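Local coordinates for protein prophage Pfl 6 Cro (PDB 2PIJ) that probably binds operator DNA as a dimeric helix-turn-helix repressor that takes part in the transcriptional control of its prophage, at residues M1-L6 and S39-L44; A20-V25 and G48-N53; P5-L10 and Q32-G37. All blocks are in the same frame, centred on the assembly; numbering follows the deposited sequence.

Contact 1. Residues M1-L6 and S39-L44; sequences MKKIPL and SIEITL. With SO4 (sulfate ion), chain F; SO4 (sulfate ion), chain E; SO4 (sulfate ion), chain C.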
HETATM    1  N   MSE B   1     -13.244  11.644  -1.864  1.00 53.67           N
HETATM    2  CA  MSE B   1     -12.088  10.813  -2.316  1.00 50.07           C
HETATM    3  C   MSE B   1     -12.514   9.468  -2.925  1.00 49.13           C
HETATM    4  O   MSE B   1     -13.386   8.769  -2.408  1.00 51.84           O
HETATM    5  CB  MSE B   1     -11.116  10.608  -1.144  1.00 46.25           C
HETATM    6  CG  MSE B   1     -10.005   9.601  -1.302  1.00 45.50           C
HETATM    7 SE   MSE B   1      -9.115   9.361   0.431  0.75 48.28          SE
HETATM    8  CE  MSE B   1     -10.709   8.743   1.384  1.00 52.36           C
ATOM      9  N   LYS B   2     -11.886   9.125  -4.043  1.00 46.30           N
ATOM     10  CA  LYS B   2     -12.079   7.823  -4.663  1.00 45.47           C
ATOM     11  C   LYS B   2     -10.754   7.089  -4.791  1.00 40.29           C
ATOM     12  O   LYS B   2      -9.750   7.688  -5.158  1.00 38.07           O
ATOM     13  CB  LYS B   2     -12.728   7.954  -6.043  1.00 48.64           C
ATOM     14  CG  LYS B   2     -14.191   8.130  -5.997  1.00 55.23           C
ATOM     15  CD  LYS B   2     -14.878   7.260  -7.052  1.00 60.18           C
ATOM     16  CE  LYS B   2     -16.214   6.722  -6.464  1.00 66.65           C
ATOM     17  NZ  LYS B   2     -17.184   6.475  -7.603  1.00 75.78           N
ATOM     18  N   LYS B   3     -10.763   5.793  -4.505  1.00 38.75           N
ATOM     19  CA  LYS B   3      -9.592   4.991  -4.739  1.00 35.91           C
ATOM     20  C   LYS B   3      -9.890   3.826  -5.692  1.00 35.83           C
ATOM     21  O   LYS B   3     -10.874   3.128  -5.537  1.00 39.15           O
ATOM     22  CB  LYS B   3      -8.982   4.483  -3.429  1.00 34.54           C
ATOM     23  CG  LYS B   3      -8.786   5.546  -2.345  1.00 37.32           C
ATOM     24  CD  LYS B   3      -8.193   4.890  -1.145  1.00 34.98           C
ATOM     25  CE  LYS B   3      -8.559   5.554   0.142  1.00 41.34           C
ATOM     26  NZ  LYS B   3      -7.721   4.950   1.206  1.00 43.12           N
ATOM     27  N   ILE B   4      -8.954   3.566  -6.588  1.00 33.56           N
ATOM     28  CA  ILE B   4      -9.211   2.862  -7.815  1.00 34.46           C
ATOM     29  C   ILE B   4      -7.911   2.169  -8.286  1.00 31.60           C
ATOM     30  O   ILE B   4      -6.821   2.801  -8.365  1.00 29.47           O
ATOM     31  CB  ILE B   4      -9.806   3.894  -8.892  1.00 35.26           C
ATOM     32  CG1 ILE B   4     -11.317   3.980  -8.773  1.00 45.41           C
ATOM     33  CG2 ILE B   4      -9.516   3.498 -10.300  1.00 39.19           C
ATOM     34  CD1 ILE B   4     -11.855   5.225  -8.089  1.00 52.17           C
ATOM     35  N   PRO B   5      -8.005   0.857  -8.571  1.00 30.02           N
ATOM     36  CA  PRO B   5      -6.821   0.227  -9.119  1.00 28.91           C
ATOM     37  C   PRO B   5      -6.401   0.858 -10.472  1.00 27.90           C
ATOM     38  O   PRO B   5      -7.244   1.380 -11.219  1.00 29.37           O
ATOM     39  CB  PRO B   5      -7.240  -1.215  -9.348  1.00 30.39           C
ATOM     40  CG  PRO B   5      -8.661  -1.331  -8.818  1.00 32.94           C
ATOM     41  CD  PRO B   5      -9.186  -0.022  -8.474  1.00 33.94           C
ATOM     42  N   LEU B   6      -5.103   0.835 -10.745  1.00 26.35           N
ATOM     43  CA  LEU B   6      -4.489   1.483 -11.901  1.00 26.90           C
ATOM     44  C   LEU B   6      -5.109   1.135 -13.225  1.00 28.05           C
ATOM     45  O   LEU B   6      -5.445   2.055 -14.015  1.00 29.08           O
ATOM     46  CB  LEU B   6      -2.957   1.217 -11.945  1.00 27.93           C
ATOM     47  CG  LEU B   6      -2.204   1.772 -13.176  1.00 26.86           C
ATOM     48  CD1 LEU B   6      -2.342   3.322 -13.255  1.00 26.18           C
ATOM     49  CD2 LEU B   6      -0.745   1.403 -13.087  1.00 32.46           C
ATOM     50  N   SER B  39       0.808  -3.864  -8.074  1.00 34.28           N
ATOM     51  CA  SER B  39      -0.451  -3.514  -7.392  1.00 32.27           C
ATOM     52  C   SER B  39      -0.527  -2.014  -7.085  1.00 28.14           C
ATOM     53  O   SER B  39      -0.299  -1.579  -5.960  1.00 29.80           O
ATOM     54  CB  SER B  39      -0.758  -4.376  -6.136  1.00 34.50           C
ATOM     55  OG  SER B  39      -1.497  -5.575  -6.495  1.00 39.00           O
ATOM     56  N   ILE B  40      -0.889  -1.224  -8.090  1.00 25.44           N
ATOM     57  CA  ILE B  40      -0.919   0.221  -7.925  1.00 22.88           C
ATOM     58  C   ILE B  40      -2.362   0.702  -7.755  1.00 23.78           C
ATOM     59  O   ILE B  40      -3.262   0.335  -8.540  1.00 26.53           O
ATOM     60  CB  ILE B  40      -0.211   0.935  -9.157  1.00 22.21           C
ATOM     61  CG1 ILE B  40       1.236   0.408  -9.480  1.00 24.71           C
ATOM     62  CG2 ILE B  40      -0.312   2.459  -9.001  1.00 22.71           C
ATOM     63  CD1 ILE B  40       2.342   0.755  -8.513  1.00 24.61           C
ATOM     64  N   GLU B  41      -2.582   1.528  -6.713  1.00 23.21           N
ATOM     65  CA  GLU B  41      -3.865   2.085  -6.375  1.00 24.95           C
ATOM     66  C   GLU B  41      -3.814   3.593  -6.610  1.00 24.81           C
ATOM     67  O   GLU B  41      -2.874   4.301  -6.212  1.00 25.36           O
ATOM     68  CB  GLU B  41      -4.223   1.744  -4.926  1.00 24.67           C
ATOM     69  CG  GLU B  41      -5.585   2.327  -4.457  1.00 27.25           C
ATOM     70  CD  GLU B  41      -5.688   2.385  -2.969  1.00 32.34           C
ATOM     71  OE1 GLU B  41      -5.034   3.260  -2.334  1.00 30.89           O
ATOM     72  OE2 GLU B  41      -6.457   1.590  -2.414  1.00 38.10           O
ATOM     73  N   ILE B  42      -4.802   4.082  -7.328  1.00 24.52           N
ATOM     74  CA  ILE B  42      -4.894   5.490  -7.584  1.00 24.36           C
ATOM     75  C   ILE B  42      -5.963   6.138  -6.644  1.00 25.54           C
ATOM     76  O   ILE B  42      -7.095   5.697  -6.554  1.00 27.84           O
ATOM     77  CB  ILE B  42      -5.246   5.764  -9.088  1.00 24.74           C
ATOM     78  CG1 ILE B  42      -4.185   5.149 -10.033  1.00 27.23           C
ATOM     79  CG2 ILE B  42      -5.446   7.275  -9.304  1.00 25.70           C
ATOM     80  CD1 ILE B  42      -2.777   5.734  -9.932  1.00 25.06           C
ATOM     81  N   THR B  43      -5.560   7.215  -5.990  1.00 28.99           N
ATOM     82  CA  THR B  43      -6.462   8.024  -5.174  1.00 28.32           C
ATOM     83  C   THR B  43      -6.759   9.401  -5.808  1.00 29.15           C
ATOM     84  O   THR B  43      -5.848  10.161  -6.116  1.00 29.76           O
ATOM     85  CB  THR B  43      -5.933   8.201  -3.744  1.00 27.82           C
ATOM     86  OG1 THR B  43      -5.643   6.910  -3.181  1.00 28.40           O
ATOM     87  CG2 THR B  43      -6.968   8.835  -2.868  1.00 28.35           C
ATOM     88  N   LEU B  44      -8.053   9.696  -5.935  1.00 32.70           N
ATOM     89  CA  LEU B  44      -8.618  10.921  -6.553  1.00 34.83           C
ATOM     90  C   LEU B  44      -9.290  11.812  -5.511  1.00 35.97           C
ATOM     91  O   LEU B  44     -10.270  11.417  -4.916  1.00 36.19           O
ATOM     92  CB  LEU B  44      -9.670  10.555  -7.587  1.00 39.19           C
ATOM     93  CG  LEU B  44      -9.244   9.768  -8.835  1.00 39.66           C
ATOM     94  CD1 LEU B  44      -7.833  10.076  -9.275  1.00 39.81           C
ATOM     95  CD2 LEU B  44      -9.388   8.323  -8.583  1.00 42.10           C
TER
HETATM   96  S   SO4 F 503     -14.604   4.300  -3.094  1.00 64.69           S
HETATM   97  O1  SO4 F 503     -15.306   5.563  -2.767  1.00 63.56           O
HETATM   98  O2  SO4 F 503     -15.071   3.818  -4.403  1.00 62.27           O
HETATM   99  O3  SO4 F 503     -13.146   4.499  -3.152  1.00 64.42           O
HETATM  100  O4  SO4 F 503     -14.842   3.287  -2.057  1.00 64.74           O
HETATM  101  S   SO4 E 501     -11.298  14.965  -0.476  1.00 65.97           S
HETATM  102  O1  SO4 E 501     -10.537  16.167  -0.862  1.00 64.55           O
HETATM  103  O2  SO4 E 501     -11.499  14.128  -1.649  1.00 63.36           O
HETATM  104  O3  SO4 E 501     -10.592  14.207   0.577  1.00 65.06           O
HETATM  105  O4  SO4 E 501     -12.599  15.401   0.038  1.00 66.42           O
HETATM  106  S   SO4 C 502      -9.130   0.991   2.289  1.00 72.73           S
HETATM  107  O1  SO4 C 502      -9.482   2.373   1.942  1.00 72.50           O
HETATM  108  O2  SO4 C 502      -8.851   0.197   1.092  1.00 73.34           O
HETATM  109  O3  SO4 C 502      -7.911   1.015   3.105  1.00 74.40           O
HETATM  110  O4  SO4 C 502     -10.236   0.353   3.002  1.00 72.07           O
HETATM  111  O   HOH W   1      -5.003   4.398   0.041  1.00 40.73           O

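Contact 2. Residues A20-V25 and G48-N53; sequences AAALGV and GRVEAN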
ATOM      1  N   ALA B  20       0.283  10.610 -15.649  1.00 26.72           N
ATOM      2  CA  ALA B  20       1.715  10.868 -15.458  1.00 27.77           C
ATOM      3  C   ALA B  20       1.928  12.318 -15.069  1.00 29.53           C
ATOM      4  O   ALA B  20       2.685  12.629 -14.140  1.00 29.27           O
ATOM      5  CB  ALA B  20       2.484  10.551 -16.730  1.00 28.42           C
ATOM      6  N   ALA B  21       1.221  13.200 -15.783  1.00 31.09           N
ATOM      7  CA  ALA B  21       1.278  14.616 -15.475  1.00 34.97           C
ATOM      8  C   ALA B  21       0.695  14.923 -14.088  1.00 33.92           C
ATOM      9  O   ALA B  21       1.258  15.743 -13.349  1.00 37.28           O
ATOM     10  CB  ALA B  21       0.607  15.489 -16.598  1.00 37.75           C
ATOM     11  N   ALA B  22      -0.428  14.307 -13.735  1.00 32.50           N
ATOM     12  CA  ALA B  22      -1.031  14.580 -12.407  1.00 33.29           C
ATOM     13  C   ALA B  22      -0.231  13.967 -11.224  1.00 32.02           C
ATOM     14  O   ALA B  22      -0.271  14.482 -10.095  1.00 34.61           O
ATOM     15  CB  ALA B  22      -2.461  14.150 -12.371  1.00 32.61           C
ATOM     16  N   LEU B  23       0.521  12.907 -11.487  1.00 29.52           N
ATOM     17  CA  LEU B  23       1.407  12.366 -10.462  1.00 30.20           C
ATOM     18  C   LEU B  23       2.809  13.018 -10.412  1.00 32.17           C
ATOM     19  O   LEU B  23       3.525  12.859  -9.399  1.00 33.95           O
ATOM     20  CB  LEU B  23       1.535  10.861 -10.628  1.00 27.15           C
ATOM     21  CG  LEU B  23       0.264  10.047 -10.361  1.00 24.04           C
ATOM     22  CD1 LEU B  23       0.628   8.612 -10.830  1.00 27.39           C
ATOM     23  CD2 LEU B  23      -0.303  10.141  -8.884  1.00 24.12           C
ATOM     24  N   GLY B  24       3.160  13.764 -11.472  1.00 33.29           N
ATOM     25  CA  GLY B  24       4.495  14.340 -11.653  1.00 38.32           C
ATOM     26  C   GLY B  24       5.511  13.226 -11.851  1.00 39.49           C
ATOM     27  O   GLY B  24       6.633  13.291 -11.301  1.00 44.14           O
ATOM     28  N   VAL B  25       5.114  12.175 -12.568  1.00 36.22           N
ATOM     29  CA  VAL B  25       6.046  11.108 -12.953  1.00 37.73           C
ATOM     30  C   VAL B  25       6.319  10.955 -14.471  1.00 36.78           C
ATOM     31  O   VAL B  25       5.568  11.467 -15.344  1.00 34.87           O
ATOM     32  CB  VAL B  25       5.670   9.706 -12.408  1.00 36.58           C
ATOM     33  CG1 VAL B  25       5.441   9.748 -10.906  1.00 38.30           C
ATOM     34  CG2 VAL B  25       4.466   9.109 -13.131  1.00 34.11           C
ATOM     35  N   GLY B  48      -8.832  18.033  -6.453  1.00 55.26           N
ATOM     36  CA  GLY B  48      -8.102  17.882  -7.715  1.00 56.83           C
ATOM     37  C   GLY B  48      -6.823  17.053  -7.644  1.00 51.81           C
ATOM     38  O   GLY B  48      -6.412  16.457  -8.651  1.00 52.89           O
ATOM     39  N   ARG B  49      -6.181  17.010  -6.473  1.00 42.70           N
ATOM     40  CA  ARG B  49      -5.008  16.153  -6.296  1.00 38.50           C
ATOM     41  C   ARG B  49      -5.233  14.679  -6.678  1.00 36.56           C
ATOM     42  O   ARG B  49      -6.342  14.102  -6.552  1.00 37.32           O
ATOM     43  CB  ARG B  49      -4.486  16.267  -4.861  1.00 39.05           C
ATOM     44  CG  ARG B  49      -3.978  17.688  -4.487  1.00 43.80           C
ATOM     45  CD  ARG B  49      -2.801  17.592  -3.535  1.00 50.90           C
ATOM     46  NE  ARG B  49      -3.184  17.093  -2.209  0.75 58.20           N
ATOM     47  CZ  ARG B  49      -2.756  15.957  -1.660  1.00 59.85           C
ATOM     48  NH1 ARG B  49      -1.908  15.163  -2.322  1.00 54.67           N
ATOM     49  NH2 ARG B  49      -3.176  15.625  -0.435  1.00 65.07           N
ATOM     50  N   VAL B  50      -4.148  14.057  -7.141  1.00 32.68           N
ATOM     51  CA  VAL B  50      -4.178  12.640  -7.502  1.00 30.37           C
ATOM     52  C   VAL B  50      -2.950  12.038  -6.870  1.00 26.39           C
ATOM     53  O   VAL B  50      -1.866  12.610  -6.973  1.00 27.35           O
ATOM     54  CB  VAL B  50      -4.263  12.358  -9.036  1.00 32.71           C
ATOM     55  CG1 VAL B  50      -4.095  10.841  -9.335  1.00 31.28           C
ATOM     56  CG2 VAL B  50      -5.564  12.894  -9.624  1.00 38.90           C
ATOM     57  N   GLU B  51      -3.135  10.911  -6.169  1.00 25.06           N
ATOM     58  CA  GLU B  51      -2.000  10.206  -5.598  1.00 23.92           C
ATOM     59  C   GLU B  51      -1.940   8.760  -6.076  1.00 22.80           C
ATOM     60  O   GLU B  51      -2.939   8.193  -6.531  1.00 27.25           O
ATOM     61  CB  GLU B  51      -1.986  10.226  -4.071  1.00 21.18           C
ATOM     62  CG  GLU B  51      -1.911  11.616  -3.479  1.00 24.23           C
ATOM     63  CD  GLU B  51      -1.803  11.605  -1.987  1.00 26.45           C
ATOM     64  OE1 GLU B  51      -2.527  10.837  -1.337  1.00 30.08           O
ATOM     65  OE2 GLU B  51      -1.052  12.454  -1.473  1.00 37.29           O
ATOM     66  N   ALA B  52      -0.780   8.171  -5.943  1.00 22.49           N
ATOM     67  CA  ALA B  52      -0.586   6.766  -6.382  1.00 22.27           C
ATOM     68  C   ALA B  52       0.255   6.077  -5.283  1.00 20.94           C
ATOM     69  O   ALA B  52       1.213   6.668  -4.763  1.00 21.03           O
ATOM     70  CB  ALA B  52       0.054   6.642  -7.793  1.00 24.85           C
ATOM     71  N   ASN B  53      -0.036   4.797  -5.077  1.00 20.56           N
ATOM     72  CA  ASN B  53       0.612   3.950  -4.050  1.00 20.24           C
ATOM     73  C   ASN B  53       0.634   2.533  -4.564  1.00 21.45           C
ATOM     74  O   ASN B  53      -0.346   2.032  -5.129  1.00 25.03           O
ATOM     75  CB  ASN B  53      -0.210   3.979  -2.720  1.00 18.81           C
ATOM     76  CG  ASN B  53      -0.134   5.311  -2.018  1.00 21.69           C
ATOM     77  OD1 ASN B  53       0.907   5.652  -1.445  1.00 24.05           O
ATOM     78  ND2 ASN B  53      -1.264   6.024  -1.971  1.00 19.68           N
TER
HETATM   79  O   HOH W   2      -1.904  15.821  -8.051  1.00 47.76           O

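Contact 3. Residues P5-L10 and Q32-G37; sequences PLSKYL and QMVRAG. With SO4 (sulfate ion), chain G.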
ATOM      1  N   PRO B   5      -8.005   0.857  -8.571  1.00 30.02           N
ATOM      2  CA  PRO B   5      -6.821   0.227  -9.119  1.00 28.91           C
ATOM      3  C   PRO B   5      -6.401   0.858 -10.472  1.00 27.90           C
ATOM      4  O   PRO B   5      -7.244   1.380 -11.219  1.00 29.37           O
ATOM      5  CB  PRO B   5      -7.240  -1.215  -9.348  1.00 30.39           C
ATOM      6  CG  PRO B   5      -8.661  -1.331  -8.818  1.00 32.94           C
ATOM      7  CD  PRO B   5      -9.186  -0.022  -8.474  1.00 33.94           C
ATOM      8  N   LEU B   6      -5.103   0.835 -10.745  1.00 26.35           N
ATOM      9  CA  LEU B   6      -4.489   1.483 -11.901  1.00 26.90           C
ATOM     10  C   LEU B   6      -5.109   1.135 -13.225  1.00 28.05           C
ATOM     11  O   LEU B   6      -5.445   2.055 -14.015  1.00 29.08           O
ATOM     12  CB  LEU B   6      -2.957   1.217 -11.945  1.00 27.93           C
ATOM     13  CG  LEU B   6      -2.204   1.772 -13.176  1.00 26.86           C
ATOM     14  CD1 LEU B   6      -2.342   3.322 -13.255  1.00 26.18           C
ATOM     15  CD2 LEU B   6      -0.745   1.403 -13.087  1.00 32.46           C
ATOM     16  N   SER B   7      -5.241  -0.168 -13.489  1.00 33.50           N
ATOM     17  CA  SER B   7      -5.787  -0.599 -14.804  1.00 35.17           C
ATOM     18  C   SER B   7      -7.207  -0.154 -14.991  1.00 32.43           C
ATOM     19  O   SER B   7      -7.495   0.383 -16.021  1.00 31.11           O
ATOM     20  CB  SER B   7      -5.618  -2.087 -15.111  1.00 43.49           C
ATOM     21  OG  SER B   7      -4.255  -2.336 -15.428  1.00 50.62           O
ATOM     22  N   LYS B   8      -8.040  -0.252 -13.961  1.00 32.65           N
ATOM     23  CA  LYS B   8      -9.417   0.300 -14.045  1.00 35.39           C
ATOM     24  C   LYS B   8      -9.382   1.803 -14.306  1.00 32.44           C
ATOM     25  O   LYS B   8     -10.121   2.306 -15.149  1.00 35.17           O
ATOM     26  CB  LYS B   8     -10.156   0.058 -12.728  1.00 39.33           C
ATOM     27  CG  LYS B   8     -11.612   0.508 -12.764  1.00 49.32           C
ATOM     28  CD  LYS B   8     -12.165   0.624 -11.316  1.00 58.08           C
ATOM     29  CE  LYS B   8     -13.712   0.988 -11.416  1.00 72.16           C
ATOM     30  NZ  LYS B   8     -14.384   0.153 -12.370  1.00 75.85           N
ATOM     31  N   TYR B   9      -8.554   2.533 -13.569  1.00 31.56           N
ATOM     32  CA  TYR B   9      -8.409   3.964 -13.830  1.00 31.56           C
ATOM     33  C   TYR B   9      -8.121   4.235 -15.324  1.00 29.09           C
ATOM     34  O   TYR B   9      -8.786   5.065 -15.938  1.00 32.93           O
ATOM     35  CB  TYR B   9      -7.368   4.667 -12.899  1.00 29.00           C
ATOM     36  CG  TYR B   9      -7.173   6.121 -13.238  1.00 32.26           C
ATOM     37  CD1 TYR B   9      -7.936   7.087 -12.612  1.00 40.81           C
ATOM     38  CD2 TYR B   9      -6.205   6.540 -14.190  1.00 27.13           C
ATOM     39  CE1 TYR B   9      -7.770   8.440 -12.908  1.00 46.62           C
ATOM     40  CE2 TYR B   9      -6.045   7.884 -14.517  1.00 34.14           C
ATOM     41  CZ  TYR B   9      -6.826   8.823 -13.855  1.00 41.34           C
ATOM     42  OH  TYR B   9      -6.726  10.153 -14.133  1.00 49.50           O
ATOM     43  N   LEU B  10      -7.077   3.601 -15.873  1.00 27.83           N
ATOM     44  CA  LEU B  10      -6.700   3.816 -17.281  1.00 28.45           C
ATOM     45  C   LEU B  10      -7.767   3.345 -18.300  1.00 31.58           C
ATOM     46  O   LEU B  10      -8.026   4.013 -19.292  1.00 33.53           O
ATOM     47  CB  LEU B  10      -5.363   3.109 -17.541  1.00 30.04           C
ATOM     48  CG  LEU B  10      -4.161   3.724 -16.842  1.00 27.20           C
ATOM     49  CD1 LEU B  10      -2.991   2.808 -17.038  1.00 26.73           C
ATOM     50  CD2 LEU B  10      -3.860   5.163 -17.349  1.00 28.92           C
ATOM     51  N   GLN B  32       5.626   0.924 -17.349  1.00 37.84           N
ATOM     52  CA  GLN B  32       6.274  -0.152 -16.600  1.00 41.66           C
ATOM     53  C   GLN B  32       5.353  -0.802 -15.529  1.00 40.92           C
ATOM     54  O   GLN B  32       5.377  -2.027 -15.345  1.00 44.28           O
ATOM     55  CB  GLN B  32       7.600   0.328 -16.001  1.00 43.49           C
ATOM     56  CG  GLN B  32       8.500  -0.786 -15.448  1.00 50.86           C
ATOM     57  CD  GLN B  32       7.976  -1.381 -14.116  1.00 54.73           C
ATOM     58  OE1 GLN B  32       7.338  -0.674 -13.327  1.00 53.36           O
ATOM     59  NE2 GLN B  32       8.249  -2.677 -13.870  1.00 56.95           N
HETATM   60  N   MSE B  33       4.561   0.009 -14.820  1.00 39.49           N
HETATM   61  CA  MSE B  33       3.659  -0.512 -13.774  1.00 40.13           C
HETATM   62  C   MSE B  33       2.553  -1.385 -14.373  1.00 40.21           C
HETATM   63  O   MSE B  33       2.281  -2.478 -13.875  1.00 41.54           O
HETATM   64  CB  MSE B  33       3.086   0.619 -12.947  1.00 39.42           C
HETATM   65  CG  MSE B  33       4.154   1.348 -12.172  1.00 42.94           C
HETATM   66 SE   MSE B  33       3.475   3.068 -11.556  0.75 46.66          SE
HETATM   67  CE  MSE B  33       2.189   3.360 -13.018  1.00 47.86           C
ATOM     68  N   VAL B  34       2.007  -0.942 -15.511  1.00 40.92           N
ATOM     69  CA  VAL B  34       1.043  -1.743 -16.240  1.00 42.82           C
ATOM     70  C   VAL B  34       1.606  -3.091 -16.727  1.00 47.53           C
ATOM     71  O   VAL B  34       0.937  -4.131 -16.583  1.00 51.30           O
ATOM     72  CB  VAL B  34       0.308  -0.950 -17.362  1.00 44.51           C
ATOM     73  CG1 VAL B  34      -0.759  -1.861 -18.061  1.00 49.21           C
ATOM     74  CG2 VAL B  34      -0.401   0.273 -16.774  1.00 43.68           C
ATOM     75  N   ARG B  35       2.816  -3.086 -17.284  1.00 47.94           N
ATOM     76  CA  ARG B  35       3.436  -4.293 -17.849  1.00 54.21           C
ATOM     77  C   ARG B  35       3.686  -5.363 -16.808  1.00 55.92           C
ATOM     78  O   ARG B  35       3.372  -6.542 -17.020  1.00 62.51           O
ATOM     79  CB  ARG B  35       4.776  -3.973 -18.523  1.00 55.48           C
ATOM     80  CG  ARG B  35       4.653  -3.611 -19.969  1.00 60.39           C
ATOM     81  CD  ARG B  35       6.028  -3.622 -20.697  1.00 64.92           C
ATOM     82  NE  ARG B  35       7.177  -3.223 -19.866  1.00 61.77           N
ATOM     83  CZ  ARG B  35       7.501  -1.973 -19.522  1.00 55.82           C
ATOM     84  NH1 ARG B  35       6.776  -0.930 -19.917  1.00 51.72           N
ATOM     85  NH2 ARG B  35       8.565  -1.763 -18.759  1.00 55.29           N
ATOM     86  N   ALA B  36       4.277  -4.938 -15.697  1.00 50.85           N
ATOM     87  CA  ALA B  36       4.650  -5.840 -14.609  1.00 53.17           C
ATOM     88  C   ALA B  36       3.504  -6.209 -13.657  1.00 51.48           C
ATOM     89  O   ALA B  36       3.746  -6.878 -12.659  1.00 53.68           O
ATOM     90  CB  ALA B  36       5.824  -5.252 -13.823  1.00 52.04           C
ATOM     91  N   GLY B  37       2.275  -5.763 -13.944  1.00 48.44           N
ATOM     92  CA  GLY B  37       1.113  -6.044 -13.080  1.00 45.59           C
ATOM     93  C   GLY B  37       1.346  -5.669 -11.619  1.00 42.80           C
ATOM     94  O   GLY B  37       0.994  -6.418 -10.690  1.00 42.82           O
TER
HETATM   95  S   SO4 G 504     -14.849  -3.118 -11.703  1.00 81.16           S
HETATM   96  O1  SO4 G 504     -14.786  -3.071 -13.167  1.00 81.55           O
HETATM   97  O2  SO4 G 504     -15.580  -4.328 -11.290  1.00 80.82           O
HETATM   98  O3  SO4 G 504     -13.478  -3.177 -11.184  1.00 83.14           O
HETATM   99  O4  SO4 G 504     -15.497  -1.892 -11.198  1.00 80.79           O

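Contact 1. Residues M1-L6 and S39-L44
Strands 2-5 and 40-44 form the antiparallel pair at one edge of the three-stranded sheet in this alpha+beta Cro fold; their axes approach to 4.4 Å. Lys2 faces Leu44 and Ile4 faces Ile42 as hydrogen-bonded pairs, while Lys3 with Thr43 and Pro5 with Glu41 are non-hydrogen-bonded. Both bonds of the first pair are straight: Lys2 N to Leu44 O at 163° and Leu44 N to Lys2 O at 171°. At the next pair the bond from Ile4 N to Ile42 O is bent to 133°, whereas Ile42 N reaches Ile4 O at 2.6 Å. The last bond runs from Leu6 N to Ile40 O, where helix 6-12 begins.

The two faces differ. Ile4, Ile42 and Leu44 point to the inner one, which Tyr9 helps to cover; there Ile4 CD1 meets Leu44 CD2 at 4.0 Å, the two side chains crossing at about a right angle. Leu6 lies alongside Ile40, CB to CB at 3.9 Å, and directs CD1 at CD1 of Ile42.

On the other face the aliphatic part of Lys3 runs beside Thr43, with Lys3 CG 3.5 Å from Thr43 OG1, and passes over the carboxylate of Glu41. Lys3 NZ is 4.8 Å from Glu41 OE1, too far for a direct salt bridge. A water joins them, accepting from Lys3 NZ and donating to Glu41 OE1 at 2.6 Å, while Lys3 NZ also donates a hydrogen bond to sulfate O1 at 3.2 Å.

Contact 2. Residues A20-V25 and G48-N53
Leu23, in the last turn of helix 16-23, lays its two methyls against strand 50-58. With CG anti to the carbonyl carbon (chi1 -67°), the branch reaches the strand: CD2 lies 3.5 Å from both Val50 O and Glu51 C, while CD1 meets Ala52 CB at 3.7 Å. The leucine thus spans Val50 and Ala52, alternate residues whose side chains both point toward the helix. Val50 turns CG1 to Leu23 CD2 at 3.9 Å, and its CB faces Ala22 CB at 4.2 Å.

No direct hydrogen bond joins the segments. A water does, donating to Ala22 O at 2.9 Å and accepting from Val50 N at 3.0 Å.

Glu51 points away from the helix. Its OE2 receives Arg49 NH1 within the guanidinium plane but from above the carboxylate plane, a salt bridge of 3.0 Å, and OE1 is hydrogen-bonded to Tyr45 OH.

Gly24, with positive phi, ends the helix in a Schellman motif: Val25 N bonds Ala20 O, and Gly24 N weakly Ala21 O. Helix 16-23, probably the first of the helix-turn-helix, thus seats its C-terminal end, through Leu23 with Ala22 beside it, on the strand that pairs with the second subunit at Ala52 and Asn53.

Contact 3. Residues P5-L10 and Q32-G37
This is a purely apolar helix-to-helix contact between Leu6 and Leu10, one turn apart on helix 6-12, and the C-terminal end of helix 27-35, with no hydrogen bond between the segments. The nearest CA atoms, those of Ser7 and Val34, are 7.1 Å apart, and only 172 Å² is buried in all, so the helices meet through a few side-chain ends.

Val34 is the residue that reaches both leucines. Its CG2, anti to the carbonyl carbon, receives Leu10 CD1 at 3.6 Å and Leu6 CD2 at 3.9 Å. Leu10 comes in at a slant, whereas the Leu6 side chain crosses that of Val34 at about a right angle. From the inner side Met33, a selenomethionine here, bends at its last torsion (chi3 -29°) and carries CE to 3.5 Å from Leu6 CD2. That one methyl of Leu6 is therefore touched by both Met33 and Val34.

On another side of helix 6-12 Lys8 NZ is hydrogen-bonded to a sulfate O4 at 2.6 Å and forms a salt bridge with Glu12. Helix 27-35 ends in a Schellman motif at Gly37, where Gly37 N makes a weak hydrogen bond to Val34 O at 3.4 Å.

Helix 27-35 is probably the recognition helix of the helix-turn-helix, and this contact sets its C-terminal end against helix 6-12. Around it, Ile40 of strand 40-44 packs on Met33, Leu19 of helix 16-23 packs on Leu6, and Ile58 of the second subunit packs on Met33.

Overall arrangement
Contact 1 is the most extensive of the three and the only one with direct backbone hydrogen bonds between its segments; contact 2 joins a helix to a strand and contact 3 a helix to a helix, both by apolar side chains, helped in contact 2 by a water. Contact 2 is a surface contact, while contacts 1 and 3 are partly buried. Strand 40-44 connects contacts 1 and 2: Thr43 and Glu41 pair with Glu51 and Asn53, and Ile42 CD1 packs on Ala52. Contacts 1 and 3 share Pro5 and Leu6, where strand 2-5 passes into helix 6-12. Contacts 2 and 3 lie on opposite sides of the chain's centre and do not touch. At Ala52 and Asn53 the sheet continues into the second subunit.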